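Local coordinates for protein DNA polymerase III subunit beta (Deinococcus radiodurans, PDB 4TRT) that probably tethers DNA polymerases to DNA and makes them processive, as a ring-shaped head-to-tail homodimer that encircles the duplex, at residues V6-L11 against Q77-L82; E85-E90 against L96-G101; R240-D245 against M354-T359; L333-S338 against A342-V347. All blocks are in the same frame, centred on the assembly; numbering follows the deposited sequence.

Contact 1: residues V6-L11 against Q77-L82; sequences VTKKTL and QIVRNL
Lys8 and Val79 mark the nearest approach of the two backbones, their CA atoms 7.1 Å apart. Residues 6-11 turn from the end of strand 2-7 directly into helix 8-21, while 77-82 form the last turn of helix 72-81 and the exit from it. No backbone hydrogen bond joins them, so side chains make the contact. Leu11 and Val79 cross at about a right angle, with Leu11 CD2 3.8 Å from Val79 CG1; beta-branched valine is short enough to let the helix surfaces close in. Lys8 serves two purposes. Its CG lies anti to the backbone N (chi1 -174°), which sends the chain alongside Val79 in the opposite sense, and CD comes to 3.6 Å from Val79 O. A bend at chi3 then brings NZ to Leu82 O, a hydrogen bond of 2.9 Å that arrives from above the carbonyl plane. NZ also bonds to Gly84 O, so one ammonium grips two carbonyls where the chain leaves the helix, a task suited to a long, flexible donor. Beneath, Leu82 turns its side chain to strands 86-92 and 103-108. Two helices packed together against a beta-sheet in this way are typical of the sliding-clamp domain, here the N-terminal one.

Contact 2: residues E85-E90 against L96-G101; sequences ELVELE and LSVRSG
Arg99 faces Glu88 as an antiparallel hydrogen-bonded pair, and its side chain binds the two strands a second time above the backbone ladder. CB lies 4.0 Å from Glu88 O. With CG anti to the carbonyl carbon (chi1 -67°), the chain runs out extended to NE beside Glu88, and CD passes 3.7 Å from Glu88 OE1. At the tip NH1 meets two carboxylates: it donates to Glu90 OE1 at 2.9 Å, from above the carboxylate plane, and forms a longer salt bridge with Glu88 OE1 at 3.5 Å. Ser97 CB lies against one face of the guanidinium. Replacing Arg99 by an alanine would probably leave the carboxylates of Glu88 and Glu90, which lie on the same face of one strand, without the guanidinium that offsets their charges. Below, Glu88 N to Arg99 O is nearly straight (175°), and Ser97 N reaches Glu90 O at 2.7 Å; Ser100 OG adds a bond to Leu86 O. The other face is apolar, as suits its place beneath the helices: Leu89 CD2 meets Val98 CG2 at 3.9 Å, and Val98 also touches Phe75 of helix 72-81. Polar and aliphatic residues that alternate along both strands are characteristic of an amphipathic antiparallel beta hairpin, here part of the N-terminal clamp domain's sheet.

Contact 3: residues R240-D245 against M354-T359; sequences RVIPKD and MAVMVT. Unlike the reference sequence in segment 354-359: Met354 (reference Tyr), Ala355 (reference Gly), Val356 (reference Gly), Met357 (reference His), Val358 (reference Gly), Thr359 (reference His).
Val356 packs against Ile242 and Pro243 and touches the carbonyl of Val241, and this one valine makes all the close contacts of strand 353-357 with the loop. Apolar contacts come first. Val356 CG2 meets Ile242 CG1 at 3.8 Å, the two side chains crossing at about a right angle, and Ile242 CG2 also lies near the same methyl. Val356 CG1 takes the other partner: it points at the proline ring and stops 3.9 Å from Pro243 CD. Valine's torsion explains this division, since CG1 is anti to the backbone N (chi1 177°) and CG2 anti to the carbonyl carbon, so that the branches diverge to two neighbouring loop residues.

The contact with the backbone is of a second kind. Val356 CG1 lies 3.7 Å from Val241 O, an approach of a methyl to a carbonyl without a hydrogen bond. Indeed no hydrogen bond crosses between the segments. The polar bonds stay on their own sides: Lys244 NZ returns to Ile242 O at 3.1 Å within the loop, while the backbone of Val356 pairs with Val175 in the sheet. Ile343 on the adjoining strand widens the patch by touching both Ile242 and Pro243. Isoleucine gives the loop a broad aliphatic surface, and proline adds a compact ring while restricting the backbone.

Such chemistry implies that the loop between strands 224-229 and 248-253 is probably held against Val356 mainly by shape and exclusion of water, with no directional bond between the two segments to fix its exact position.

Contact 4: residues L333-S338 against A342-V347; sequences LLFSGS and AIFRAV. Unlike the reference sequence in segment 342-347: Val347 (reference Arg).
Leu333 and Phe344 form an antiparallel non-hydrogen-bonded pair whose side chains meet obliquely. Leu333 CD2 sits over one face of the Phe344 ring, displaced toward its rim, 4.0 Å from the centroid and 26° off the normal, a CH-pi contact. Phe344 presents its edge to a second neighbour, for Phe335 CE1 lies near its ring plane, 4.3 Å from Phe344 CE1. Phe335 in turn has Ala342 CB 3.7 Å from its CD1; the small methyl lets the larger ring settle beside the strand. A serine in place of Phe344 would probably leave Leu333 CD2 without its aromatic face and open a gap beside Phe335.

Leu334 and Ile343 point to the opposite face of the sheet and are a hydrogen-bonded pair. Their backbones exchange two bonds, Leu334 N to Ile343 O and Ile343 N to Leu334 O, each 2.8 Å long, the first close to straight at 172°. Above these bonds the branched side chains pack CB to CB. Leu334 CD1 also lies over one face of the Arg345 guanidinium, near the rim, at 4.0 Å from Arg345 NE. Arg345 reaches there because its CG stands between the backbone N and carbonyl carbon (chi1 60°), and its NH2 forms a salt bridge with Glu332.

The chemistry thus differs between the faces. Aromatic and aliphatic groups build a buried layer on the side of Phe335 and Phe344, continued by Phe315 of strand 310-316, whereas on the side of Leu334 hydrocarbon meets the flat face of a guanidinium whose charge is paired with Glu332, so an apolar methyl and a cation can share one surface.

Overall arrangement
Contacts 1 and 2 lie in the N-terminal domain, their centres 9 Å apart; contacts 3 and 4, 8 Å apart, lie on the opposite side of the chain's centre, about 49 to 57 Å from the first pair between centres. Strands 2-7 and 86-92 are sheet neighbours and tie contact 1 to contact 2, which follows it in the chain. Strands 342-346 and 353-357 likewise join contacts 4 and 3, with both segments of contact 4 falling between those of contact 3 in sequence. The two pairs thus lie toward opposite ends of one crescent-shaped subunit. Near contact 1, Asn81 bonds to Arg263 of the second subunit, linking this end to ring closure.

Contact 1: residues V6-L11 against Q77-L82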
loop_
_atom_site.group_PDB
_atom_site.type_symbol
_atom_site.label_atom_id
_atom_site.label_comp_id
_atom_site.label_asym_id
_atom_site.label_seq_id
_atom_site.Cartn_x
_atom_site.Cartn_y
_atom_site.Cartn_z
ATOM N N VAL A 6 23.670 8.515 -20.002
ATOM C CA VAL A 6 22.776 7.380 -19.931
ATOM C C VAL A 6 21.318 7.882 -19.899
ATOM O O VAL A 6 21.038 9.003 -19.464
ATOM C CB VAL A 6 23.123 6.497 -18.685
ATOM C CG1 VAL A 6 22.929 7.261 -17.388
ATOM C CG2 VAL A 6 22.313 5.215 -18.656
ATOM N N THR A 7 20.409 7.065 -20.426
ATOM C CA THR A 7 18.975 7.339 -20.373
ATOM C C THR A 7 18.479 7.067 -18.960
ATOM O O THR A 7 18.827 6.038 -18.376
ATOM C CB THR A 7 18.240 6.453 -21.394
ATOM O OG1 THR A 7 18.532 6.935 -22.713
ATOM C CG2 THR A 7 16.763 6.475 -21.179
ATOM N N LYS A 8 17.687 7.979 -18.405
ATOM C CA LYS A 8 17.149 7.800 -17.061
ATOM C C LYS A 8 16.296 6.528 -16.963
ATOM O O LYS A 8 16.405 5.790 -15.978
ATOM C CB LYS A 8 16.329 9.005 -16.605
ATOM C CG LYS A 8 15.861 8.916 -15.157
ATOM C CD LYS A 8 15.021 10.109 -14.725
ATOM C CE LYS A 8 13.616 10.074 -15.322
ATOM N NZ LYS A 8 12.911 11.354 -15.108
ATOM N N LYS A 9 15.458 6.295 -17.973
ATOM C CA LYS A 9 14.547 5.151 -17.998
ATOM C C LYS A 9 15.302 3.839 -17.832
ATOM O O LYS A 9 14.919 2.985 -17.029
ATOM C CB LYS A 9 13.752 5.122 -19.305
ATOM C CG LYS A 9 12.827 3.909 -19.444
ATOM C CD LYS A 9 11.963 3.996 -20.692
ATOM C CE LYS A 9 11.547 2.613 -21.181
ATOM N NZ LYS A 9 11.134 1.726 -20.051
ATOM N N THR A 10 16.410 3.708 -18.541
ATOM C CA THR A 10 17.169 2.473 -18.528
ATOM C C THR A 10 17.938 2.343 -17.219
ATOM O O THR A 10 17.998 1.259 -16.635
ATOM C CB THR A 10 18.132 2.389 -19.731
ATOM O OG1 THR A 10 17.526 2.973 -20.895
ATOM C CG2 THR A 10 18.413 0.950 -20.063
ATOM N N LEU A 11 18.526 3.435 -16.754
ATOM C CA LEU A 11 19.247 3.410 -15.486
ATOM C C LEU A 11 18.296 3.097 -14.329
ATOM O O LEU A 11 18.650 2.348 -13.426
ATOM C CB LEU A 11 19.994 4.718 -15.255
ATOM C CG LEU A 11 20.905 4.840 -14.018
ATOM C CD1 LEU A 11 22.058 3.825 -13.972
ATOM C CD2 LEU A 11 21.432 6.256 -14.030
ATOM N N GLN A 77 17.350 6.264 -5.501
ATOM C CA GLN A 77 16.377 7.283 -5.137
ATOM C C GLN A 77 16.658 8.604 -5.845
ATOM O O GLN A 77 15.741 9.280 -6.316
ATOM C CB GLN A 77 16.370 7.460 -3.611
ATOM C CG GLN A 77 15.461 8.571 -3.093
ATOM C CD GLN A 77 15.485 8.656 -1.575
ATOM O OE1 GLN A 77 16.423 8.184 -0.936
ATOM N NE2 GLN A 77 14.454 9.249 -0.996
ATOM N N ILE A 78 17.926 8.998 -5.884
ATOM C CA ILE A 78 18.320 10.243 -6.551
ATOM C C ILE A 78 17.963 10.176 -8.046
ATOM O O ILE A 78 17.385 11.115 -8.603
ATOM C CB ILE A 78 19.822 10.503 -6.340
ATOM C CG1 ILE A 78 20.079 10.991 -4.910
ATOM C CG2 ILE A 78 20.367 11.486 -7.367
ATOM C CD1 ILE A 78 21.569 11.033 -4.566
ATOM N N VAL A 79 18.254 9.044 -8.675
ATOM C CA VAL A 79 17.996 8.901 -10.115
ATOM C C VAL A 79 16.493 8.905 -10.395
ATOM O O VAL A 79 16.033 9.597 -11.288
ATOM C CB VAL A 79 18.670 7.642 -10.697
ATOM C CG1 VAL A 79 18.283 7.423 -12.173
ATOM C CG2 VAL A 79 20.177 7.749 -10.567
ATOM N N ARG A 80 15.731 8.179 -9.588
ATOM C CA ARG A 80 14.284 8.170 -9.707
ATOM C C ARG A 80 13.669 9.562 -9.628
ATOM O O ARG A 80 12.762 9.861 -10.389
ATOM C CB ARG A 80 13.724 7.277 -8.618
ATOM C CG ARG A 80 12.213 7.238 -8.444
ATOM C CD ARG A 80 11.841 6.340 -7.274
ATOM N NE ARG A 80 12.654 5.134 -7.260
ATOM C CZ ARG A 80 13.370 4.675 -6.230
ATOM N NH1 ARG A 80 13.388 5.281 -5.050
ATOM N NH2 ARG A 80 14.062 3.558 -6.383
ATOM N N ASN A 81 14.185 10.403 -8.732
ATOM C CA ASN A 81 13.640 11.735 -8.505
ATOM C C ASN A 81 14.059 12.776 -9.543
ATOM O O ASN A 81 13.544 13.889 -9.540
ATOM C CB ASN A 81 14.049 12.240 -7.106
ATOM C CG ASN A 81 13.362 11.489 -5.978
ATOM O OD1 ASN A 81 12.321 10.854 -6.180
ATOM N ND2 ASN A 81 13.931 11.571 -4.768
ATOM N N LEU A 82 15.012 12.440 -10.404
ATOM C CA LEU A 82 15.468 13.380 -11.408
ATOM C C LEU A 82 14.329 13.675 -12.393
ATOM O O LEU A 82 13.521 12.799 -12.720
ATOM C CB LEU A 82 16.680 12.862 -12.161
ATOM C CG LEU A 82 18.017 12.820 -11.462
ATOM C CD1 LEU A 82 18.996 12.159 -12.418
ATOM C CD2 LEU A 82 18.526 14.201 -11.078
#

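Contact 2: residues E85-E90 against L96-G101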
loop_
_atom_site.group_PDB
_atom_site.type_symbol
_atom_site.label_atom_id
_atom_site.label_comp_id
_atom_site.label_asym_id
_atom_site.label_seq_id
_atom_site.Cartn_x
_atom_site.Cartn_y
_atom_site.Cartn_z
ATOM N N GLU A 85 15.063 13.360 -18.906
ATOM C CA GLU A 85 15.167 11.995 -19.441
ATOM C C GLU A 85 16.600 11.514 -19.667
ATOM O O GLU A 85 16.811 10.322 -19.848
ATOM C CB GLU A 85 14.356 11.842 -20.727
ATOM C CG GLU A 85 12.851 11.902 -20.503
ATOM C CD GLU A 85 12.317 10.972 -19.401
ATOM O OE1 GLU A 85 12.951 9.941 -19.047
ATOM O OE2 GLU A 85 11.235 11.294 -18.867
ATOM N N LEU A 86 17.570 12.432 -19.674
ATOM C CA LEU A 86 18.948 12.080 -19.945
ATOM C C LEU A 86 19.816 12.461 -18.746
ATOM O O LEU A 86 19.717 13.586 -18.208
ATOM C CB LEU A 86 19.462 12.719 -21.240
ATOM C CG LEU A 86 18.723 12.383 -22.543
ATOM C CD1 LEU A 86 19.361 13.159 -23.692
ATOM C CD2 LEU A 86 18.688 10.895 -22.866
ATOM N N VAL A 87 20.652 11.511 -18.333
ATOM C CA VAL A 87 21.460 11.658 -17.115
ATOM C C VAL A 87 22.944 11.715 -17.477
ATOM O O VAL A 87 23.414 10.924 -18.285
ATOM C CB VAL A 87 21.187 10.510 -16.134
ATOM C CG1 VAL A 87 21.974 10.693 -14.825
ATOM C CG2 VAL A 87 19.689 10.398 -15.832
ATOM N N GLU A 88 23.664 12.663 -16.885
ATOM C CA GLU A 88 25.118 12.695 -16.962
ATOM C C GLU A 88 25.719 12.237 -15.625
ATOM O O GLU A 88 25.365 12.763 -14.572
ATOM C CB GLU A 88 25.623 14.101 -17.302
ATOM C CG GLU A 88 27.129 14.116 -17.551
ATOM C CD GLU A 88 27.724 15.486 -17.776
ATOM O OE1 GLU A 88 27.397 16.419 -17.014
ATOM O OE2 GLU A 88 28.557 15.602 -18.698
ATOM N N LEU A 89 26.618 11.258 -15.685
ATOM C CA LEU A 89 27.404 10.821 -14.532
ATOM C C LEU A 89 28.812 11.322 -14.733
ATOM O O LEU A 89 29.329 11.316 -15.867
ATOM C CB LEU A 89 27.418 9.295 -14.415
ATOM C CG LEU A 89 26.056 8.642 -14.245
ATOM C CD1 LEU A 89 26.187 7.122 -14.202
ATOM C CD2 LEU A 89 25.365 9.219 -13.002
ATOM N N GLU A 90 29.420 11.812 -13.659
ATOM C CA GLU A 90 30.821 12.205 -13.677
ATOM C C GLU A 90 31.469 11.771 -12.362
ATOM O O GLU A 90 30.891 11.940 -11.301
ATOM C CB GLU A 90 30.979 13.716 -13.886
ATOM C CG GLU A 90 32.434 14.195 -13.852
ATOM C CD GLU A 90 32.594 15.702 -13.969
ATOM O OE1 GLU A 90 31.691 16.387 -14.487
ATOM O OE2 GLU A 90 33.653 16.211 -13.558
ATOM N N LEU A 96 30.783 11.236 -6.967
ATOM C CA LEU A 96 29.992 11.001 -8.174
ATOM C C LEU A 96 28.981 12.131 -8.381
ATOM O O LEU A 96 28.105 12.368 -7.536
ATOM C CB LEU A 96 29.234 9.685 -8.093
ATOM C CG LEU A 96 28.385 9.358 -9.335
ATOM C CD1 LEU A 96 29.330 8.937 -10.453
ATOM C CD2 LEU A 96 27.333 8.288 -9.068
ATOM N N SER A 97 29.088 12.814 -9.515
ATOM C CA SER A 97 28.118 13.835 -9.877
ATOM C C SER A 97 27.010 13.209 -10.730
ATOM O O SER A 97 27.286 12.412 -11.637
ATOM C CB SER A 97 28.806 14.978 -10.612
ATOM O OG SER A 97 29.675 15.643 -9.721
ATOM N N VAL A 98 25.760 13.551 -10.424
ATOM C CA VAL A 98 24.607 13.011 -11.154
ATOM C C VAL A 98 23.771 14.227 -11.575
ATOM O O VAL A 98 23.262 14.971 -10.705
ATOM C CB VAL A 98 23.765 12.067 -10.277
ATOM C CG1 VAL A 98 22.670 11.397 -11.095
ATOM C CG2 VAL A 98 24.636 11.024 -9.574
ATOM N N ARG A 99 23.704 14.470 -12.885
ATOM C CA ARG A 99 23.185 15.725 -13.429
ATOM C C ARG A 99 22.119 15.484 -14.469
ATOM O O ARG A 99 22.249 14.591 -15.305
ATOM C CB ARG A 99 24.290 16.547 -14.119
ATOM C CG ARG A 99 25.345 17.080 -13.183
ATOM C CD ARG A 99 26.277 18.035 -13.905
ATOM N NE ARG A 99 27.364 18.427 -13.023
ATOM C CZ ARG A 99 28.593 17.912 -13.019
ATOM N NH1 ARG A 99 28.961 16.984 -13.888
ATOM N NH2 ARG A 99 29.479 18.366 -12.137
ATOM N N SER A 100 21.086 16.313 -14.419
ATOM C CA SER A 100 20.084 16.389 -15.483
ATOM C C SER A 100 19.413 17.763 -15.377
ATOM O O SER A 100 18.906 18.127 -14.316
ATOM C CB SER A 100 19.044 15.277 -15.346
ATOM O OG SER A 100 18.162 15.314 -16.460
ATOM N N GLY A 101 19.479 18.532 -16.461
ATOM C CA GLY A 101 18.964 19.895 -16.501
ATOM C C GLY A 101 19.482 20.748 -15.350
ATOM O O GLY A 101 20.683 20.922 -15.196
HETATM O O HOH W 1 31.949 14.556 -9.416
#

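Contact 3: residues R240-D245 against M354-T359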
loop_
_atom_site.group_PDB
_atom_site.type_symbol
_atom_site.label_atom_id
_atom_site.label_comp_id
_atom_site.label_asym_id
_atom_site.label_seq_id
_atom_site.Cartn_x
_atom_site.Cartn_y
_atom_site.Cartn_z
ATOM N N ARG A 240 4.532 -40.342 -5.705
ATOM C CA ARG A 240 3.921 -41.253 -4.740
ATOM C C ARG A 240 2.763 -40.622 -3.974
ATOM O O ARG A 240 1.894 -41.340 -3.518
ATOM C CB ARG A 240 4.952 -41.777 -3.705
ATOM C CG ARG A 240 6.097 -42.630 -4.239
ATOM C CD ARG A 240 6.791 -43.404 -3.115
ATOM N NE ARG A 240 6.062 -44.616 -2.714
ATOM C CZ ARG A 240 6.423 -45.408 -1.704
ATOM N NH1 ARG A 240 7.483 -45.104 -0.958
ATOM N NH2 ARG A 240 5.716 -46.507 -1.424
ATOM N N VAL A 241 2.757 -39.300 -3.816
ATOM C CA VAL A 241 1.687 -38.632 -3.056
ATOM C C VAL A 241 0.584 -38.038 -3.951
ATOM O O VAL A 241 -0.368 -37.427 -3.437
ATOM C CB VAL A 241 2.248 -37.548 -2.094
ATOM C CG1 VAL A 241 3.250 -38.157 -1.109
ATOM C CG2 VAL A 241 2.874 -36.378 -2.852
ATOM N N ILE A 242 0.701 -38.235 -5.272
ATOM C CA ILE A 242 -0.336 -37.807 -6.225
ATOM C C ILE A 242 -1.377 -38.917 -6.383
ATOM O O ILE A 242 -1.041 -40.031 -6.763
ATOM C CB ILE A 242 0.248 -37.484 -7.619
ATOM C CG1 ILE A 242 1.262 -36.360 -7.549
ATOM C CG2 ILE A 242 -0.846 -37.041 -8.585
ATOM C CD1 ILE A 242 1.927 -36.067 -8.882
ATOM N N PRO A 243 -2.656 -38.615 -6.105
ATOM C CA PRO A 243 -3.692 -39.656 -6.179
ATOM C C PRO A 243 -4.043 -40.034 -7.621
ATOM O O PRO A 243 -4.201 -39.161 -8.454
ATOM C CB PRO A 243 -4.888 -38.996 -5.486
ATOM C CG PRO A 243 -4.694 -37.539 -5.721
ATOM C CD PRO A 243 -3.207 -37.305 -5.712
ATOM N N LYS A 244 -4.146 -41.323 -7.914
ATOM C CA LYS A 244 -4.542 -41.783 -9.250
ATOM C C LYS A 244 -5.907 -42.460 -9.261
ATOM O O LYS A 244 -6.450 -42.678 -10.336
ATOM C CB LYS A 244 -3.506 -42.729 -9.868
ATOM C CG LYS A 244 -2.305 -42.054 -10.490
ATOM C CD LYS A 244 -1.426 -41.390 -9.451
ATOM C CE LYS A 244 -0.073 -40.936 -10.018
ATOM N NZ LYS A 244 0.970 -40.978 -8.958
ATOM N N ASP A 245 -6.464 -42.784 -8.093
ATOM C CA ASP A 245 -7.795 -43.414 -8.032
ATOM C C ASP A 245 -8.873 -42.352 -7.740
ATOM O O ASP A 245 -9.280 -42.157 -6.603
ATOM C CB ASP A 245 -7.810 -44.530 -6.980
ATOM C CG ASP A 245 -9.104 -45.338 -6.986
ATOM O OD1 ASP A 245 -10.015 -45.032 -7.780
ATOM O OD2 ASP A 245 -9.220 -46.278 -6.173
ATOM N N MET A 354 -0.838 -28.165 -12.029
ATOM C CA MET A 354 -1.574 -29.099 -11.202
ATOM C C MET A 354 -1.179 -28.883 -9.738
ATOM O O MET A 354 0.003 -28.716 -9.444
ATOM C CB MET A 354 -1.187 -30.500 -11.654
ATOM C CG MET A 354 -1.816 -31.657 -10.924
ATOM S SD MET A 354 -0.900 -33.161 -11.346
ATOM C CE MET A 354 -0.486 -32.896 -13.058
ATOM N N ALA A 355 -2.170 -28.897 -8.862
ATOM C CA ALA A 355 -1.962 -28.823 -7.416
ATOM C C ALA A 355 -2.494 -30.113 -6.795
ATOM O O ALA A 355 -3.570 -30.582 -7.164
ATOM C CB ALA A 355 -2.693 -27.632 -6.816
ATOM N N VAL A 356 -1.736 -30.673 -5.853
ATOM C CA VAL A 356 -2.218 -31.764 -5.030
ATOM C C VAL A 356 -2.418 -31.210 -3.632
ATOM O O VAL A 356 -1.514 -30.569 -3.071
ATOM C CB VAL A 356 -1.231 -32.947 -4.989
ATOM C CG1 VAL A 356 -1.730 -34.052 -4.042
ATOM C CG2 VAL A 356 -1.009 -33.489 -6.392
ATOM N N MET A 357 -3.612 -31.443 -3.103
ATOM C CA MET A 357 -4.025 -30.981 -1.785
ATOM C C MET A 357 -4.314 -32.169 -0.894
ATOM O O MET A 357 -4.954 -33.120 -1.337
ATOM C CB MET A 357 -5.350 -30.239 -1.920
ATOM C CG MET A 357 -5.248 -28.847 -2.500
ATOM S SD MET A 357 -5.317 -27.547 -1.264
ATOM C CE MET A 357 -6.157 -28.214 0.176
ATOM N N VAL A 358 -3.890 -32.098 0.358
ATOM C CA VAL A 358 -4.298 -33.057 1.367
ATOM C C VAL A 358 -5.494 -32.527 2.156
ATOM O O VAL A 358 -5.693 -31.319 2.235
ATOM C CB VAL A 358 -3.135 -33.383 2.323
ATOM C CG1 VAL A 358 -1.945 -33.923 1.519
ATOM C CG2 VAL A 358 -2.739 -32.172 3.171
ATOM N N THR A 359 -6.308 -33.435 2.703
ATOM C CA THR A 359 -7.439 -33.051 3.560
ATOM C C THR A 359 -6.947 -32.794 4.996
ATOM O O THR A 359 -5.858 -33.232 5.364
ATOM C CB THR A 359 -8.555 -34.135 3.562
ATOM O OG1 THR A 359 -8.023 -35.400 3.961
ATOM C CG2 THR A 359 -9.184 -34.273 2.188
#

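Contact 4: residues L333-S338 against A342-V347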
loop_
_atom_site.group_PDB
_atom_site.type_symbol
_atom_site.label_atom_id
_atom_site.label_comp_id
_atom_site.label_asym_id
_atom_site.label_seq_id
_atom_site.Cartn_x
_atom_site.Cartn_y
_atom_site.Cartn_z
ATOM N N LEU A 333 -11.791 -30.195 -10.160
ATOM C CA LEU A 333 -11.401 -30.730 -8.844
ATOM C C LEU A 333 -11.591 -32.236 -8.901
ATOM O O LEU A 333 -12.698 -32.710 -9.173
ATOM C CB LEU A 333 -12.288 -30.140 -7.725
ATOM C CG LEU A 333 -12.631 -28.648 -7.805
ATOM C CD1 LEU A 333 -13.556 -28.266 -6.666
ATOM C CD2 LEU A 333 -11.354 -27.801 -7.830
ATOM N N LEU A 334 -10.522 -32.978 -8.639
ATOM C CA LEU A 334 -10.541 -34.419 -8.700
ATOM C C LEU A 334 -10.294 -34.974 -7.299
ATOM O O LEU A 334 -9.231 -34.755 -6.712
ATOM C CB LEU A 334 -9.450 -34.905 -9.634
ATOM C CG LEU A 334 -9.394 -34.327 -11.049
ATOM C CD1 LEU A 334 -8.134 -34.861 -11.732
ATOM C CD2 LEU A 334 -10.627 -34.684 -11.842
ATOM N N PHE A 335 -11.277 -35.713 -6.783
ATOM C CA PHE A 335 -11.257 -36.210 -5.418
ATOM C C PHE A 335 -11.063 -37.715 -5.401
ATOM O O PHE A 335 -11.699 -38.438 -6.185
ATOM C CB PHE A 335 -12.571 -35.868 -4.721
ATOM C CG PHE A 335 -12.838 -34.410 -4.634
ATOM C CD1 PHE A 335 -12.054 -33.596 -3.830
ATOM C CD2 PHE A 335 -13.875 -33.839 -5.366
ATOM C CE1 PHE A 335 -12.314 -32.242 -3.729
ATOM C CE2 PHE A 335 -14.123 -32.481 -5.288
ATOM C CZ PHE A 335 -13.344 -31.686 -4.458
ATOM N N SER A 336 -10.164 -38.184 -4.539
ATOM C CA SER A 336 -9.911 -39.607 -4.416
ATOM C C SER A 336 -10.702 -40.221 -3.257
ATOM O O SER A 336 -10.712 -41.430 -3.114
ATOM C CB SER A 336 -8.416 -39.887 -4.270
ATOM O OG SER A 336 -7.885 -39.351 -3.068
ATOM N N GLY A 337 -11.342 -39.391 -2.433
ATOM C CA GLY A 337 -11.999 -39.866 -1.211
ATOM C C GLY A 337 -12.120 -38.757 -0.176
ATOM O O GLY A 337 -11.431 -37.720 -0.264
ATOM N N SER A 338 -12.997 -38.952 0.807
ATOM C CA SER A 338 -13.330 -37.864 1.745
ATOM C C SER A 338 -12.151 -37.442 2.610
ATOM O O SER A 338 -12.077 -36.286 3.018
ATOM C CB SER A 338 -14.504 -38.238 2.640
ATOM O OG SER A 338 -14.165 -39.367 3.391
ATOM N N ALA A 342 -6.553 -34.706 -3.054
ATOM C CA ALA A 342 -7.297 -34.202 -4.202
ATOM C C ALA A 342 -6.360 -33.506 -5.175
ATOM O O ALA A 342 -5.295 -33.039 -4.782
ATOM C CB ALA A 342 -8.368 -33.231 -3.734
ATOM N N ILE A 343 -6.778 -33.410 -6.437
ATOM C CA ILE A 343 -6.041 -32.649 -7.451
ATOM C C ILE A 343 -6.924 -31.483 -7.898
ATOM O O ILE A 343 -8.107 -31.680 -8.188
ATOM C CB ILE A 343 -5.664 -33.525 -8.664
ATOM C CG1 ILE A 343 -4.712 -34.657 -8.255
ATOM C CG2 ILE A 343 -5.024 -32.693 -9.762
ATOM C CD1 ILE A 343 -4.548 -35.710 -9.341
ATOM N N PHE A 344 -6.356 -30.270 -7.903
ATOM C CA PHE A 344 -6.992 -29.098 -8.484
ATOM C C PHE A 344 -6.182 -28.687 -9.714
ATOM O O PHE A 344 -4.955 -28.608 -9.669
ATOM C CB PHE A 344 -7.047 -27.910 -7.513
ATOM C CG PHE A 344 -7.793 -28.161 -6.224
ATOM C CD1 PHE A 344 -8.576 -29.290 -6.025
ATOM C CD2 PHE A 344 -7.761 -27.190 -5.226
ATOM C CE1 PHE A 344 -9.247 -29.479 -4.840
ATOM C CE2 PHE A 344 -8.455 -27.353 -4.045
ATOM C CZ PHE A 344 -9.186 -28.513 -3.842
ATOM N N ARG A 345 -6.868 -28.461 -10.829
ATOM C CA ARG A 345 -6.214 -28.043 -12.065
ATOM C C ARG A 345 -7.195 -27.281 -12.965
ATOM O O ARG A 345 -8.385 -27.199 -12.647
ATOM C CB ARG A 345 -5.634 -29.261 -12.782
ATOM C CG ARG A 345 -6.651 -30.315 -13.159
ATOM C CD ARG A 345 -6.027 -31.532 -13.819
ATOM N NE ARG A 345 -7.058 -32.207 -14.586
ATOM C CZ ARG A 345 -6.875 -33.261 -15.361
ATOM N NH1 ARG A 345 -5.678 -33.827 -15.483
ATOM N NH2 ARG A 345 -7.913 -33.752 -16.031
ATOM N N ALA A 346 -6.694 -26.702 -14.058
ATOM C CA ALA A 346 -7.572 -26.158 -15.117
ATOM C C ALA A 346 -8.154 -27.311 -15.933
ATOM O O ALA A 346 -7.621 -28.417 -15.912
ATOM C CB ALA A 346 -6.821 -25.179 -16.016
ATOM N N VAL A 347 -9.248 -27.064 -16.652
ATOM C CA VAL A 347 -9.884 -28.090 -17.491
ATOM C C VAL A 347 -8.842 -28.852 -18.352
ATOM O O VAL A 347 -8.037 -28.246 -19.045
ATOM C CB VAL A 347 -10.988 -27.465 -18.386
ATOM C CG1 VAL A 347 -11.484 -28.461 -19.441
ATOM C CG2 VAL A 347 -12.142 -26.981 -17.525
#